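Local structure of O-methyltransferase (Burkholderia thailandensis, 3MCZ) at residues 129-134 with 306-311; 166-171 with 194-199; 50-55 with 64-69. The protein probably transfers a methyl group from S-adenosylmethionine to a hydroxyl oxygen of a substrate not identified here, and is built as a dimer. All blocks are in the same frame, centred on the assembly; numbering follows the deposited sequence.

Contact 1 (129-134 with 306-311)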
ATOM      1  N   GLY A 129      16.174  -4.103   2.470  1.00 12.30           N
ATOM      2  CA  GLY A 129      17.299  -4.979   2.830  1.00 11.68           C
ATOM      3  C   GLY A 129      18.653  -4.353   2.531  1.00 13.06           C
ATOM      4  O   GLY A 129      19.599  -4.541   3.277  1.00 12.46           O
ATOM      5  N   GLU A 130      18.754  -3.615   1.428  1.00 13.58           N
ATOM      6  CA  GLU A 130      20.011  -2.948   1.069  1.00 13.48           C
ATOM      7  C   GLU A 130      20.303  -1.767   2.003  1.00 12.77           C
ATOM      8  O   GLU A 130      21.464  -1.522   2.364  1.00 12.34           O
ATOM      9  CB  GLU A 130      19.975  -2.413  -0.377  1.00 14.63           C
ATOM     10  CG  GLU A 130      19.858  -3.475  -1.454  1.00 17.74           C
ATOM     11  CD  GLU A 130      19.602  -2.860  -2.836  1.00 23.69           C
ATOM     12  OE1 GLU A 130      20.492  -2.133  -3.327  1.00 28.27           O
ATOM     13  OE2 GLU A 130      18.502  -3.084  -3.417  1.00 25.52           O
ATOM     14  N   ILE A 131      19.267  -1.006   2.315  1.00 11.60           N
ATOM     15  CA  ILE A 131      19.387   0.187   3.174  1.00 11.91           C
ATOM     16  C   ILE A 131      19.838  -0.200   4.551  1.00 11.03           C
ATOM     17  O   ILE A 131      20.730   0.446   5.124  1.00 10.93           O
ATOM     18  CB  ILE A 131      18.047   1.001   3.298  1.00 11.69           C
ATOM     19  CG1 ILE A 131      17.481   1.360   1.916  1.00 14.21           C
ATOM     20  CG2 ILE A 131      18.275   2.273   4.198  1.00 11.84           C
ATOM     21  CD1 ILE A 131      16.068   1.940   1.974  1.00 15.16           C
ATOM     22  N   LEU A 132      19.236  -1.266   5.079  1.00  9.83           N
ATOM     23  CA  LEU A 132      19.579  -1.765   6.390  1.00 10.11           C
ATOM     24  C   LEU A 132      21.046  -2.189   6.487  1.00 10.32           C
ATOM     25  O   LEU A 132      21.643  -2.156   7.563  1.00  9.27           O
ATOM     26  CB  LEU A 132      18.668  -2.960   6.760  1.00  9.96           C
ATOM     27  CG  LEU A 132      17.220  -2.549   7.038  1.00  9.98           C
ATOM     28  CD1 LEU A 132      16.295  -3.789   6.933  1.00 11.64           C
ATOM     29  CD2 LEU A 132      17.109  -1.877   8.422  1.00 10.99           C
ATOM     30  N   ARG A 133      21.610  -2.590   5.359  1.00 10.16           N
ATOM     31  CA  ARG A 133      22.966  -3.096   5.353  1.00 12.03           C
ATOM     32  C   ARG A 133      24.038  -2.082   4.897  1.00 13.75           C
ATOM     33  O   ARG A 133      25.220  -2.437   4.777  1.00 14.37           O
ATOM     34  CB  ARG A 133      23.019  -4.347   4.490  1.00 11.43           C
ATOM     35  CG  ARG A 133      22.288  -5.529   5.135  1.00 11.16           C
ATOM     36  CD  ARG A 133      22.178  -6.637   4.129  1.00 13.94           C
ATOM     37  NE  ARG A 133      21.645  -7.857   4.690  1.00 15.80           N
ATOM     38  CZ  ARG A 133      20.355  -8.197   4.690  1.00 17.84           C
ATOM     39  NH1 ARG A 133      19.427  -7.375   4.197  1.00 18.66           N
ATOM     40  NH2 ARG A 133      19.988  -9.344   5.240  1.00 17.05           N
ATOM     41  N   SER A 134      23.648  -0.827   4.675  1.00 14.15           N
ATOM     42  CA  SER A 134      24.587   0.175   4.198  1.00 14.95           C
ATOM     43  C   SER A 134      24.845   1.255   5.229  1.00 14.57           C
ATOM     44  O   SER A 134      23.907   1.877   5.735  1.00 12.26           O
ATOM     45  CB  SER A 134      24.070   0.843   2.929  1.00 15.04           C
ATOM     46  OG  SER A 134      24.977   1.838   2.492  1.00 14.52           O
ATOM     47  N   HIS A 306      10.403   5.478   7.979  1.00 11.78           N
ATOM     48  CA  HIS A 306      10.200   6.247   6.754  1.00 12.06           C
ATOM     49  C   HIS A 306      11.433   7.126   6.477  1.00 11.92           C
ATOM     50  O   HIS A 306      11.964   7.169   5.359  1.00 12.54           O
ATOM     51  CB  HIS A 306       8.924   7.063   6.926  1.00 12.32           C
ATOM     52  CG  HIS A 306       8.371   7.652   5.667  1.00 14.22           C
ATOM     53  ND1 HIS A 306       7.100   8.178   5.611  1.00 20.11           N
ATOM     54  CD2 HIS A 306       8.890   7.786   4.429  1.00 16.30           C
ATOM     55  CE1 HIS A 306       6.868   8.629   4.387  1.00 21.38           C
ATOM     56  NE2 HIS A 306       7.947   8.417   3.654  1.00 17.13           N
HETATM   57  N   MSE A 307      11.915   7.795   7.500  1.00 12.63           N
HETATM   58  CA  MSE A 307      13.044   8.714   7.346  1.00 13.04           C
HETATM   59  C   MSE A 307      14.333   7.953   7.089  1.00 12.21           C
HETATM   60  O   MSE A 307      15.134   8.409   6.300  1.00 12.90           O
HETATM   61  CB  MSE A 307      13.193   9.614   8.583  1.00 13.24           C
HETATM   62  CG  MSE A 307      12.053  10.621   8.778  1.00 14.98           C
HETATM   63 SE   MSE A 307      11.696  11.735   7.217  1.00 16.09          SE
HETATM   64  CE  MSE A 307      13.515  11.975   6.614  1.00 24.78           C
HETATM   65  N   MSE A 308      14.487   6.778   7.700  1.00 11.43           N
HETATM   66  CA  MSE A 308      15.609   5.874   7.417  1.00 11.73           C
HETATM   67  C   MSE A 308      15.587   5.423   5.962  1.00 11.43           C
HETATM   68  O   MSE A 308      16.645   5.321   5.307  1.00 11.10           O
HETATM   69  CB  MSE A 308      15.545   4.657   8.362  1.00 11.24           C
HETATM   70  CG  MSE A 308      16.773   3.776   8.338  1.00 14.07           C
HETATM   71 SE   MSE A 308      16.374   1.983   8.737  0.90 15.09          SE
HETATM   72  CE  MSE A 308      15.967   1.535   7.055  1.00 13.20           C
ATOM     73  N   VAL A 309      14.398   5.161   5.410  1.00 10.87           N
ATOM     74  CA  VAL A 309      14.375   4.826   3.979  1.00 10.29           C
ATOM     75  C   VAL A 309      14.814   6.048   3.134  1.00 10.92           C
ATOM     76  O   VAL A 309      15.558   5.880   2.140  1.00 11.02           O
ATOM     77  CB  VAL A 309      13.014   4.263   3.523  1.00 11.05           C
ATOM     78  CG1 VAL A 309      12.922   4.173   1.984  1.00 10.42           C
ATOM     79  CG2 VAL A 309      12.777   2.885   4.193  1.00 10.30           C
ATOM     80  N   ASN A 310      14.326   7.227   3.494  1.00 11.88           N
ATOM     81  CA  ASN A 310      14.585   8.452   2.732  1.00 13.46           C
ATOM     82  C   ASN A 310      16.022   8.966   2.765  1.00 13.68           C
ATOM     83  O   ASN A 310      16.491   9.505   1.785  1.00 13.05           O
ATOM     84  CB  ASN A 310      13.707   9.615   3.181  1.00 14.58           C
ATOM     85  CG  ASN A 310      12.236   9.478   2.756  1.00 16.95           C
ATOM     86  OD1 ASN A 310      11.853   8.578   1.997  1.00 18.37           O
ATOM     87  ND2 ASN A 310      11.388  10.377   3.319  1.00 20.83           N
ATOM     88  N   THR A 311      16.697   8.849   3.889  1.00 13.16           N
ATOM     89  CA  THR A 311      18.048   9.401   4.012  1.00 14.94           C
ATOM     90  C   THR A 311      18.926   8.516   4.924  1.00 13.85           C
ATOM     91  O   THR A 311      18.420   7.921   5.901  1.00 13.29           O
ATOM     92  CB  THR A 311      17.958  10.892   4.509  1.00 15.01           C
ATOM     93  OG1 THR A 311      19.177  11.564   4.195  1.00 23.73           O
ATOM     94  CG2 THR A 311      17.691  11.004   5.973  1.00 14.51           C
TER
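Ile131 and Met308 meet through the torsions of both side chains. CG2 of Ile131 lies anti to the backbone N while CG1, anti to the carbonyl carbon, carries CD1 off along a second line (chi1 -54°). The selenomethionine Met308 leaves its helix with CG anti to N and then bends at its last torsion (chi3 86°), which brings CE round toward the 129-134 segment. Ile131 therefore works with two arms. Its CG2 touches Met308 CE at 3.7 Å and lies 3.6 Å from Met308 O, a methyl resting beside a helix carbonyl. Its other arm ends over Val309, whose side chain it crosses at about a right angle: Ile131 CD1 is 3.9 Å from Val309 CG1 and equally near to Val309 CA. From the next residue, Leu132 CD2 approaches the bend of Met308, 3.8 Å from Met308 CE and 3.9 Å from Met308 SE. The unbranched, flexible selenomethionine can bend so that its one methyl, CE, touches both branched side chains, Ile131 CG2 and Leu132 CD2, while compact Val309 lets the isoleucine tip come close to its backbone. All four residues are buried, and nothing polar links the segments. Arg133 NH1 reaches back to Gly129 O at 3.0 Å, the donor lying above the carbonyl plane, and Arg133 NH2 forms a salt bridge with Asp47 of the second subunit. Leu132 also packs on Tyr43 of that subunit, and Met308 on its Lys72. The contact is a small apolar helix-helix interface within the O-methyltransferase domain, placed where that domain meets the partner chain, in keeping with the dimer of this family.

Contact 2 (166-171 with 194-199)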
ATOM      1  N   PRO A 166      -0.897  23.159   8.869  1.00 22.51           N
ATOM      2  CA  PRO A 166      -1.520  23.264  10.204  1.00 22.14           C
ATOM      3  C   PRO A 166      -0.549  23.736  11.250  1.00 20.75           C
ATOM      4  O   PRO A 166      -0.905  24.555  12.063  1.00 21.86           O
ATOM      5  CB  PRO A 166      -1.969  21.838  10.507  1.00 22.50           C
ATOM      6  CG  PRO A 166      -2.176  21.209   9.154  1.00 23.75           C
ATOM      7  CD  PRO A 166      -1.166  21.858   8.229  1.00 23.26           C
HETATM    8  N   MSE A 167       0.687  23.237  11.211  1.00 19.43           N
HETATM    9  CA  MSE A 167       1.645  23.646  12.214  0.50 19.54           C
HETATM   10  C   MSE A 167       2.188  25.032  11.967  1.00 18.56           C
HETATM   11  O   MSE A 167       2.477  25.727  12.909  1.00 16.93           O
HETATM   12  CB  MSE A 167       2.768  22.661  12.343  0.50 19.96           C
HETATM   13  CG  MSE A 167       2.346  21.556  13.206  0.50 22.65           C
HETATM   14 SE   MSE A 167       3.286  20.066  12.657  0.50 27.68          SE
HETATM   15  CE  MSE A 167       3.306  20.377  10.729  0.50 26.75           C
ATOM     16  N   VAL A 168       2.285  25.437  10.697  1.00 18.21           N
ATOM     17  CA  VAL A 168       2.675  26.818  10.342  1.00 17.88           C
ATOM     18  C   VAL A 168       1.783  27.849  11.027  1.00 18.48           C
ATOM     19  O   VAL A 168       2.258  28.837  11.588  1.00 17.34           O
ATOM     20  CB  VAL A 168       2.647  27.052   8.820  1.00 18.00           C
ATOM     21  CG1 VAL A 168       2.914  28.493   8.536  1.00 18.59           C
ATOM     22  CG2 VAL A 168       3.706  26.135   8.113  1.00 15.79           C
ATOM     23  N   ASP A 169       0.485  27.604  10.996  1.00 19.82           N
ATOM     24  CA  ASP A 169      -0.484  28.517  11.607  1.00 20.86           C
ATOM     25  C   ASP A 169      -0.289  28.618  13.123  1.00 20.56           C
ATOM     26  O   ASP A 169      -0.352  29.713  13.675  1.00 20.81           O
ATOM     27  CB  ASP A 169      -1.910  28.072  11.276  1.00 22.36           C
ATOM     28  CG  ASP A 169      -2.146  27.921   9.768  1.00 25.94           C
ATOM     29  OD1 ASP A 169      -1.448  28.610   8.983  1.00 31.88           O
ATOM     30  OD2 ASP A 169      -3.020  27.117   9.371  1.00 30.35           O
ATOM     31  N   VAL A 170       0.019  27.498  13.780  1.00 19.56           N
ATOM     32  CA  VAL A 170       0.296  27.505  15.225  1.00 19.41           C
ATOM     33  C   VAL A 170       1.601  28.196  15.566  1.00 18.21           C
ATOM     34  O   VAL A 170       1.650  29.033  16.466  1.00 18.53           O
ATOM     35  CB  VAL A 170       0.282  26.093  15.822  1.00 19.21           C
ATOM     36  CG1 VAL A 170       0.827  26.108  17.249  1.00 20.44           C
ATOM     37  CG2 VAL A 170      -1.130  25.524  15.781  1.00 19.72           C
ATOM     38  N   VAL A 171       2.666  27.890  14.830  1.00 16.67           N
ATOM     39  CA  VAL A 171       3.944  28.549  15.071  1.00 16.16           C
ATOM     40  C   VAL A 171       3.827  30.070  14.908  1.00 16.92           C
ATOM     41  O   VAL A 171       4.351  30.844  15.725  1.00 15.66           O
ATOM     42  CB  VAL A 171       5.051  27.971  14.141  1.00 15.27           C
ATOM     43  CG1 VAL A 171       6.305  28.824  14.155  1.00 15.83           C
ATOM     44  CG2 VAL A 171       5.372  26.558  14.575  1.00 16.35           C
ATOM     45  N   LEU A 194       8.792  30.628   8.294  1.00 16.50           N
ATOM     46  CA  LEU A 194       9.349  31.972   8.445  1.00 16.71           C
ATOM     47  C   LEU A 194       8.502  33.024   7.755  1.00 16.35           C
ATOM     48  O   LEU A 194       8.229  34.072   8.331  1.00 15.03           O
ATOM     49  CB  LEU A 194      10.764  32.020   7.909  1.00 16.46           C
ATOM     50  CG  LEU A 194      11.427  33.387   8.081  1.00 17.45           C
ATOM     51  CD1 LEU A 194      11.572  33.714   9.581  1.00 18.61           C
ATOM     52  CD2 LEU A 194      12.757  33.416   7.408  1.00 18.80           C
ATOM     53  N   ALA A 195       8.079  32.734   6.520  1.00 16.33           N
ATOM     54  CA  ALA A 195       7.296  33.662   5.748  1.00 16.51           C
ATOM     55  C   ALA A 195       5.985  33.995   6.457  1.00 16.55           C
ATOM     56  O   ALA A 195       5.590  35.161   6.521  1.00 16.16           O
ATOM     57  CB  ALA A 195       7.030  33.094   4.330  1.00 16.12           C
ATOM     58  N   GLN A 196       5.300  32.984   6.993  1.00 15.89           N
ATOM     59  CA  GLN A 196       4.014  33.215   7.625  0.50 16.31           C
ATOM     60  C   GLN A 196       4.194  33.978   8.934  1.00 16.06           C
ATOM     61  O   GLN A 196       3.351  34.793   9.295  1.00 17.20           O
ATOM     62  CB  GLN A 196       3.275  31.899   7.861  0.50 16.55           C
ATOM     63  CG  GLN A 196       2.569  31.378   6.631  0.50 18.42           C
ATOM     64  CD  GLN A 196       1.107  31.763   6.606  0.50 20.64           C
ATOM     65  OE1 GLN A 196       0.232  30.930   6.852  0.50 23.47           O
ATOM     66  NE2 GLN A 196       0.831  33.026   6.326  0.50 21.66           N
ATOM     67  N   VAL A 197       5.285  33.700   9.630  1.00 15.56           N
ATOM     68  CA  VAL A 197       5.641  34.399  10.865  1.00 15.05           C
ATOM     69  C   VAL A 197       5.887  35.888  10.525  1.00 14.25           C
ATOM     70  O   VAL A 197       5.331  36.752  11.166  1.00 13.22           O
ATOM     71  CB  VAL A 197       6.905  33.788  11.536  1.00 15.58           C
ATOM     72  CG1 VAL A 197       7.417  34.698  12.667  1.00 17.07           C
ATOM     73  CG2 VAL A 197       6.605  32.348  12.116  1.00 16.24           C
ATOM     74  N   LEU A 198       6.684  36.175   9.492  1.00 13.22           N
ATOM     75  CA  LEU A 198       6.958  37.577   9.125  1.00 13.87           C
ATOM     76  C   LEU A 198       5.690  38.323   8.677  1.00 14.85           C
ATOM     77  O   LEU A 198       5.532  39.494   8.989  1.00 14.88           O
ATOM     78  CB  LEU A 198       8.073  37.671   8.079  1.00 13.98           C
ATOM     79  CG  LEU A 198       9.521  37.823   8.611  1.00 14.15           C
ATOM     80  CD1 LEU A 198       9.777  36.919   9.821  1.00 13.88           C
ATOM     81  CD2 LEU A 198      10.572  37.601   7.507  1.00 17.80           C
ATOM     82  N   ARG A 199       4.769  37.650   7.998  1.00 16.13           N
ATOM     83  CA  ARG A 199       3.552  38.300   7.497  1.00 17.92           C
ATOM     84  C   ARG A 199       2.731  38.860   8.629  1.00 17.85           C
ATOM     85  O   ARG A 199       2.203  39.969   8.549  1.00 16.68           O
ATOM     86  CB  ARG A 199       2.672  37.305   6.744  1.00 20.20           C
ATOM     87  CG  ARG A 199       3.140  37.015   5.315  1.00 25.16           C
ATOM     88  CD  ARG A 199       2.041  37.290   4.283  1.00 33.29           C
ATOM     89  NE  ARG A 199       1.394  36.053   3.830  1.00 39.71           N
ATOM     90  CZ  ARG A 199       0.299  35.507   4.368  1.00 44.18           C
ATOM     91  NH1 ARG A 199      -0.176  34.377   3.848  1.00 44.14           N
ATOM     92  NH2 ARG A 199      -0.338  36.078   5.403  1.00 45.97           N
TER
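Val168 and Gln196 make the main apolar contact, with Val168 CG1 3.5 Å from both Gln196 CB and Gln196 CG, and the two side chains cross at about a right angle. The valine is short and branched next to the backbone, so it presents a methyl to the methylene part of the glutamine without needing to reach past it. One turn on, Val171 CG1 meets Val197 CG2 at 4.1 Å, a looser pair of methyls. CG1 of Val197 is anti to the backbone N, which leaves CG2, anti to the carbonyl carbon, to meet Val171. Tyr193 covers Val168 and Val171, while Phe177 and Leu204 pack on Val197, which continues the apolar layer.

The polar ends lie toward the solvent side and do not bond to each other. Asp169 OD1 and Gln196 OE1 stand 3.6 Å apart, two acceptors with the carboxylate and amide planes turned 80° from one another. Gln165, in the turn before, reconciles them: its NE2 donates to both oxygens. In the conformer given here, a bend at chi2 (-96°) sets the Gln196 amide toward this shared donor; a second conformer was deposited, so the position of this end is less certain.

The axes of the two segments pass 9.1 Å apart at a crossing angle of -38°, with their N-to-C directions running broadly the same way. Here the end of the long helix 150-172 packs against helix 192-200, which follows the first strand, 182-186, in the Rossmann-like fold of S-adenosylmethionine-dependent methyltransferases.

Contact 3 (50-55 with 64-69)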
ATOM      1  N   PHE A  50      -8.789  12.443 -13.641  1.00 14.57           N
ATOM      2  CA  PHE A  50      -9.879  13.185 -12.992  1.00 15.17           C
ATOM      3  C   PHE A  50     -10.150  14.578 -13.581  1.00 15.73           C
ATOM      4  O   PHE A  50     -11.202  15.186 -13.316  1.00 15.09           O
ATOM      5  CB  PHE A  50      -9.634  13.280 -11.493  1.00 14.94           C
ATOM      6  CG  PHE A  50      -9.508  11.952 -10.826  1.00 16.72           C
ATOM      7  CD1 PHE A  50     -10.551  11.050 -10.846  1.00 17.22           C
ATOM      8  CD2 PHE A  50      -8.319  11.590 -10.167  1.00 18.67           C
ATOM      9  CE1 PHE A  50     -10.424   9.814 -10.201  1.00 18.95           C
ATOM     10  CE2 PHE A  50      -8.192  10.364  -9.529  1.00 18.43           C
ATOM     11  CZ  PHE A  50      -9.250   9.472  -9.551  1.00 18.22           C
ATOM     12  N   ASP A  51      -9.209  15.070 -14.377  1.00 16.46           N
ATOM     13  CA  ASP A  51      -9.414  16.291 -15.129  1.00 17.28           C
ATOM     14  C   ASP A  51     -10.423  16.024 -16.241  1.00 17.74           C
ATOM     15  O   ASP A  51     -11.228  16.899 -16.563  1.00 17.72           O
ATOM     16  CB  ASP A  51      -8.091  16.805 -15.715  1.00 17.96           C
ATOM     17  CG  ASP A  51      -7.256  17.573 -14.696  1.00 19.69           C
ATOM     18  OD1 ASP A  51      -7.373  17.313 -13.480  1.00 23.80           O
ATOM     19  OD2 ASP A  51      -6.486  18.464 -15.114  1.00 25.60           O
ATOM     20  N   LEU A  52     -10.374  14.833 -16.843  1.00 17.27           N
ATOM     21  CA  LEU A  52     -11.345  14.464 -17.894  1.00 17.09           C
ATOM     22  C   LEU A  52     -12.750  14.290 -17.327  1.00 16.93           C
ATOM     23  O   LEU A  52     -13.738  14.714 -17.942  1.00 16.83           O
ATOM     24  CB  LEU A  52     -10.923  13.184 -18.627  1.00 17.52           C
ATOM     25  CG  LEU A  52     -11.733  12.838 -19.888  1.00 17.77           C
ATOM     26  CD1 LEU A  52     -11.482  13.838 -21.038  1.00 15.30           C
ATOM     27  CD2 LEU A  52     -11.436  11.408 -20.337  1.00 19.13           C
ATOM     28  N   THR A  53     -12.836  13.688 -16.141  1.00 16.82           N
ATOM     29  CA  THR A  53     -14.110  13.369 -15.517  1.00 16.93           C
ATOM     30  C   THR A  53     -14.677  14.518 -14.659  1.00 17.80           C
ATOM     31  O   THR A  53     -15.579  14.300 -13.865  1.00 16.90           O
ATOM     32  CB  THR A  53     -13.994  12.039 -14.681  1.00 17.23           C
ATOM     33  OG1 THR A  53     -12.875  12.105 -13.786  1.00 16.68           O
ATOM     34  CG2 THR A  53     -13.789  10.844 -15.600  1.00 16.33           C
ATOM     35  N   GLN A  54     -14.176  15.744 -14.837  1.00 19.45           N
ATOM     36  CA  GLN A  54     -14.829  16.936 -14.256  1.00 20.73           C
ATOM     37  C   GLN A  54     -16.244  17.085 -14.805  1.00 21.18           C
ATOM     38  O   GLN A  54     -17.134  17.640 -14.148  1.00 21.38           O
ATOM     39  CB  GLN A  54     -14.032  18.204 -14.541  1.00 21.47           C
ATOM     40  CG  GLN A  54     -12.824  18.393 -13.603  1.00 23.35           C
ATOM     41  CD  GLN A  54     -12.119  19.721 -13.852  1.00 26.64           C
ATOM     42  OE1 GLN A  54     -11.616  19.969 -14.958  1.00 29.12           O
ATOM     43  NE2 GLN A  54     -12.095  20.590 -12.831  1.00 27.12           N
ATOM     44  N   THR A  55     -16.453  16.576 -16.007  1.00 20.82           N
ATOM     45  CA  THR A  55     -17.804  16.359 -16.484  1.00 21.33           C
ATOM     46  C   THR A  55     -18.008  14.877 -16.828  1.00 20.84           C
ATOM     47  O   THR A  55     -17.042  14.126 -16.989  1.00 21.42           O
ATOM     48  CB  THR A  55     -18.142  17.310 -17.640  1.00 21.50           C
ATOM     49  OG1 THR A  55     -19.519  17.153 -17.969  1.00 24.32           O
ATOM     50  CG2 THR A  55     -17.256  17.052 -18.862  1.00 21.43           C
ATOM     51  N   ALA A  64     -11.355   6.565 -25.621  1.00 17.25           N
ATOM     52  CA  ALA A  64     -10.982   7.301 -26.841  1.00 18.69           C
ATOM     53  C   ALA A  64      -9.959   8.388 -26.507  1.00 19.70           C
ATOM     54  O   ALA A  64      -8.979   8.546 -27.233  1.00 20.63           O
ATOM     55  CB  ALA A  64     -12.192   7.895 -27.508  1.00 17.91           C
ATOM     56  N   SER A  65     -10.187   9.116 -25.411  1.00 20.71           N
ATOM     57  CA  SER A  65      -9.301  10.202 -24.983  1.00 21.30           C
ATOM     58  C   SER A  65      -7.905   9.733 -24.669  1.00 21.21           C
ATOM     59  O   SER A  65      -6.941  10.393 -25.032  1.00 21.08           O
ATOM     60  CB  SER A  65      -9.841  10.902 -23.725  1.00 21.61           C
ATOM     61  OG  SER A  65     -10.912  11.778 -24.034  1.00 25.40           O
ATOM     62  N   PHE A  66      -7.808   8.622 -23.942  1.00 20.93           N
ATOM     63  CA  PHE A  66      -6.549   8.121 -23.421  1.00 21.34           C
ATOM     64  C   PHE A  66      -5.941   6.998 -24.257  1.00 21.08           C
ATOM     65  O   PHE A  66      -4.868   6.498 -23.923  1.00 22.16           O
ATOM     66  CB  PHE A  66      -6.752   7.618 -21.973  1.00 21.90           C
ATOM     67  CG  PHE A  66      -6.802   8.721 -20.968  1.00 23.18           C
ATOM     68  CD1 PHE A  66      -8.007   9.243 -20.540  1.00 25.60           C
ATOM     69  CD2 PHE A  66      -5.627   9.263 -20.472  1.00 27.42           C
ATOM     70  CE1 PHE A  66      -8.046  10.298 -19.624  1.00 28.72           C
ATOM     71  CE2 PHE A  66      -5.653  10.305 -19.558  1.00 28.39           C
ATOM     72  CZ  PHE A  66      -6.865  10.829 -19.134  1.00 29.00           C
ATOM     73  N   GLY A  67      -6.637   6.556 -25.296  1.00 20.24           N
ATOM     74  CA  GLY A  67      -6.159   5.426 -26.086  1.00 19.86           C
ATOM     75  C   GLY A  67      -6.177   4.095 -25.343  1.00 19.25           C
ATOM     76  O   GLY A  67      -5.281   3.257 -25.522  1.00 19.18           O
HETATM   77  N   MSE A  68      -7.209   3.880 -24.532  1.00 18.03           N
HETATM   78  CA  MSE A  68      -7.357   2.624 -23.798  1.00 17.12           C
HETATM   79  C   MSE A  68      -8.300   1.655 -24.523  1.00 16.49           C
HETATM   80  O   MSE A  68      -9.118   2.065 -25.351  1.00 15.48           O
HETATM   81  CB  MSE A  68      -7.949   2.887 -22.418  1.00 17.06           C
HETATM   82  CG  MSE A  68      -7.100   3.741 -21.504  1.00 16.68           C
HETATM   83 SE   MSE A  68      -8.107   4.217 -19.957  0.95 18.24          SE
HETATM   84  CE  MSE A  68      -6.787   5.379 -19.067  1.00 16.30           C
ATOM     85  N   VAL A  69      -8.186   0.370 -24.170  1.00 15.68           N
ATOM     86  CA  VAL A  69      -9.198  -0.614 -24.465  1.00 15.12           C
ATOM     87  C   VAL A  69     -10.453  -0.252 -23.660  1.00 15.45           C
ATOM     88  O   VAL A  69     -10.405  -0.108 -22.420  1.00 14.64           O
ATOM     89  CB  VAL A  69      -8.724  -2.019 -24.066  1.00 15.56           C
ATOM     90  CG1 VAL A  69      -9.872  -3.054 -24.217  1.00 16.25           C
ATOM     91  CG2 VAL A  69      -7.436  -2.397 -24.871  1.00 12.93           C
TER
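The Phe66 ring is met at its edge by Leu52, whose CD2 lies near the ring plane, 3.6 Å from Phe66 CE1. Phe66 CD1 is the next ring atom, 4.1 Å from Leu52 CD2, so the methyl sits beside this side of the ring and not over a face. The leucine and phenylalanine side chains run past one another in opposite directions. Leu52 CG stands anti to its backbone N (chi1 -170°), which sends the forked end of the side chain across to the other helix.

Both methyls of the fork also lie against Ser65: its OG is 3.7 Å from Leu52 CD1 and 3.8 Å from Leu52 CD2. These are van der Waals contacts; the hydroxyl's polar partner is Glu61 O one turn back, through a weak hydrogen bond. A small side chain suits this exposed position, leaving room for both leucine methyls, whereas the broad phenylalanine gives CD2 an apolar edge to lie against, and its side chain also touches Asp47. Gly67 follows with positive phi, a backbone shape most easily adopted without a side chain, and turns the chain out of the helix. Beyond it, Met68 packs on Leu132 of the second subunit. The contact joins the weakly bonded helical turn around 50-52 to helix 59-66, in the helix-turn-helix-related dimerisation domain of O-methyltransferases.

In the fold
From the N terminus, contact 3 comes first, closing a short loop inside the dimerisation domain, with eight residues between its segments. It is complete before contact 1 opens at 129, so the two stand in series, their centres 38 Å apart. Contact 1 closes a far larger loop, bringing helix 128-132 to helix 298-310, and most of the seven-stranded sheet is formed by the chain in between. Contact 2 is nested within that loop and joins helices 150-172 and 192-200 on the opposite side of the chain's centre, about 13 Å from contact 1 at the nearest atoms. Contacts 1 and 3 both touch the second subunit; contact 2 touches no other chain.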